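Local coordinates for protein peptidase (Pseudomonas aeruginosa, PDB 5LOX) that probably acts as a peptidase of the Ntn-hydrolase class, an ancestral relative of the proteasome beta subunits that assembles into a helical complex, at residues C3-L8 with P122-I127. The protein carries 3 engineered substitutions. Residues are numbered along the deposited sequence; the frame is centred on the assembly and turned at random.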
loop_
_atom_site.group_PDB
_atom_site.type_symbol
_atom_site.label_atom_id
_atom_site.label_comp_id
_atom_site.label_asym_id
_atom_site.label_seq_id
_atom_site.Cartn_x
_atom_site.Cartn_y
_atom_site.Cartn_z
ATOM N N CYS A 3 68.587 62.480 48.277
ATOM C CA CYS A 3 69.535 63.223 49.134
ATOM C C CYS A 3 70.167 64.312 48.325
ATOM O O CYS A 3 70.358 64.148 47.128
ATOM C CB CYS A 3 70.637 62.313 49.709
ATOM S SG CYS A 3 70.044 60.860 50.636
ATOM N N VAL A 4 70.452 65.434 48.982
ATOM C CA VAL A 4 71.128 66.572 48.362
ATOM C C VAL A 4 72.200 67.040 49.289
ATOM O O VAL A 4 72.004 67.059 50.503
ATOM C CB VAL A 4 70.240 67.816 48.185
ATOM C CG1 VAL A 4 70.720 68.588 46.992
ATOM C CG2 VAL A 4 68.809 67.448 47.954
ATOM N N ALA A 5 73.304 67.488 48.711
ATOM C CA ALA A 5 74.359 68.148 49.473
ATOM C C ALA A 5 74.924 69.282 48.653
ATOM O O ALA A 5 74.981 69.184 47.427
ATOM C CB ALA A 5 75.450 67.173 49.803
HETATM N N MSE A 6 75.273 70.365 49.331
HETATM C CA MSE A 6 75.757 71.538 48.679
HETATM C C MSE A 6 76.996 71.978 49.343
HETATM O O MSE A 6 77.085 71.999 50.554
HETATM C CB MSE A 6 74.738 72.648 48.835
HETATM C CG MSE A 6 73.476 72.255 48.091
HETATM SE SE MSE A 6 71.924 72.960 49.035
HETATM C CE MSE A 6 70.499 72.106 48.027
ATOM N N HIS A 7 77.960 72.401 48.536
ATOM C CA HIS A 7 79.201 72.989 49.034
ATOM C C HIS A 7 79.309 74.406 48.486
ATOM O O HIS A 7 79.502 74.609 47.274
ATOM C CB HIS A 7 80.402 72.153 48.611
ATOM C CG HIS A 7 81.738 72.760 48.947
ATOM N ND1 HIS A 7 81.923 73.656 49.980
ATOM C CD2 HIS A 7 82.957 72.576 48.385
ATOM C CE1 HIS A 7 83.196 74.002 50.037
ATOM N NE2 HIS A 7 83.840 73.352 49.088
ATOM N N LEU A 8 79.158 75.357 49.418
ATOM C CA LEU A 8 79.021 76.771 49.123
ATOM C C LEU A 8 80.108 77.570 49.793
ATOM O O LEU A 8 80.833 77.071 50.664
ATOM C CB LEU A 8 77.658 77.253 49.620
ATOM C CG LEU A 8 76.470 76.402 49.172
ATOM C CD1 LEU A 8 75.250 76.740 49.977
ATOM C CD2 LEU A 8 76.186 76.625 47.694
ATOM N N PRO A 122 86.512 73.169 53.638
ATOM C CA PRO A 122 85.472 72.147 53.518
ATOM C C PRO A 122 85.426 71.545 52.102
ATOM O O PRO A 122 85.800 72.226 51.137
ATOM C CB PRO A 122 84.190 72.903 53.847
ATOM C CG PRO A 122 84.491 74.331 53.557
ATOM C CD PRO A 122 85.959 74.529 53.704
ATOM N N ALA A 123 84.959 70.300 51.995
ATOM C CA ALA A 123 84.814 69.619 50.697
ATOM C C ALA A 123 83.607 68.661 50.684
ATOM O O ALA A 123 83.017 68.362 51.726
ATOM C CB ALA A 123 86.073 68.865 50.367
ATOM N N LEU A 124 83.201 68.257 49.484
ATOM C CA LEU A 124 82.017 67.415 49.302
ATOM C C LEU A 124 82.231 66.500 48.129
ATOM O O LEU A 124 82.503 66.955 47.017
ATOM C CB LEU A 124 80.776 68.279 49.045
ATOM C CG LEU A 124 79.505 67.575 48.613
ATOM C CD1 LEU A 124 79.060 66.639 49.702
ATOM C CD2 LEU A 124 78.394 68.579 48.338
ATOM N N TYR A 125 82.049 65.209 48.346
ATOM C CA TYR A 125 82.178 64.220 47.268
ATOM C C TYR A 125 80.907 63.405 47.130
ATOM O O TYR A 125 80.117 63.288 48.079
ATOM C CB TYR A 125 83.347 63.285 47.557
ATOM C CG TYR A 125 84.677 63.969 47.594
ATOM C CD1 TYR A 125 85.031 64.740 48.705
ATOM C CD2 TYR A 125 85.584 63.857 46.535
ATOM C CE1 TYR A 125 86.250 65.389 48.761
ATOM C CE2 TYR A 125 86.810 64.493 46.575
ATOM C CZ TYR A 125 87.146 65.258 47.681
ATOM O OH TYR A 125 88.363 65.913 47.795
ATOM N N SER A 126 80.732 62.804 45.964
ATOM C CA SER A 126 79.685 61.804 45.767
ATOM C C SER A 126 80.320 60.527 45.244
ATOM O O SER A 126 81.110 60.571 44.318
ATOM C CB SER A 126 78.647 62.321 44.791
ATOM O OG SER A 126 77.854 61.258 44.290
ATOM N N ILE A 127 79.980 59.400 45.848
ATOM C CA ILE A 127 80.493 58.101 45.433
ATOM C C ILE A 127 79.412 57.389 44.648
ATOM O O ILE A 127 78.282 57.290 45.082
ATOM C CB ILE A 127 80.875 57.222 46.632
ATOM C CG1 ILE A 127 81.845 57.967 47.558
ATOM C CG2 ILE A 127 81.512 55.922 46.160
ATOM C CD1 ILE A 127 82.188 57.232 48.836
#
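Segment 3-8 of strand 2-8 and strand 123-127 face each other from separate beta-sheets, their axes 7.1 Å apart at closest approach and their N-to-C directions 146° apart, so roughly antiparallel but well skewed, with His-7 and Leu-124 level with one another; no hydrogen bond joins them, and the contact is made by side chains packing on each other and on the facing backbone. Leu-124 carries its apolar part. With CG of Leu-124 anti to the backbone N (chi1 170°), the side chain extends across to Ala-5 and meets it with both methyls: CD2 lies 3.6 Å from Ala-5 CB and CD1 3.7 Å from the same CB. Nearer the root of the side chain, Leu-124 CB packs against His-7 CB at 3.9 Å. The imidazole of His-7 reaches on to Pro-122 and Ala-123, where one face lies against Ala-123 CA and CE1 touches Pro-122 CG at 3.8 Å, the His-7 and Pro-122 side chains crossing at about a right angle. Although His-7 NE2 comes within 3.1 Å of Pro-122 O, the angle is too poor for a hydrogen bond. The contact thus belongs to the interface between the two stacked sheets of the alpha-beta-beta-alpha proteasome fold. Strand 2-8 pairs with strands 11-21 and 142-146, and Met-6 turns outward onto helix 165-182; beyond the other sheet, Tyr-125 and Ile-127 pack on helix 79-97.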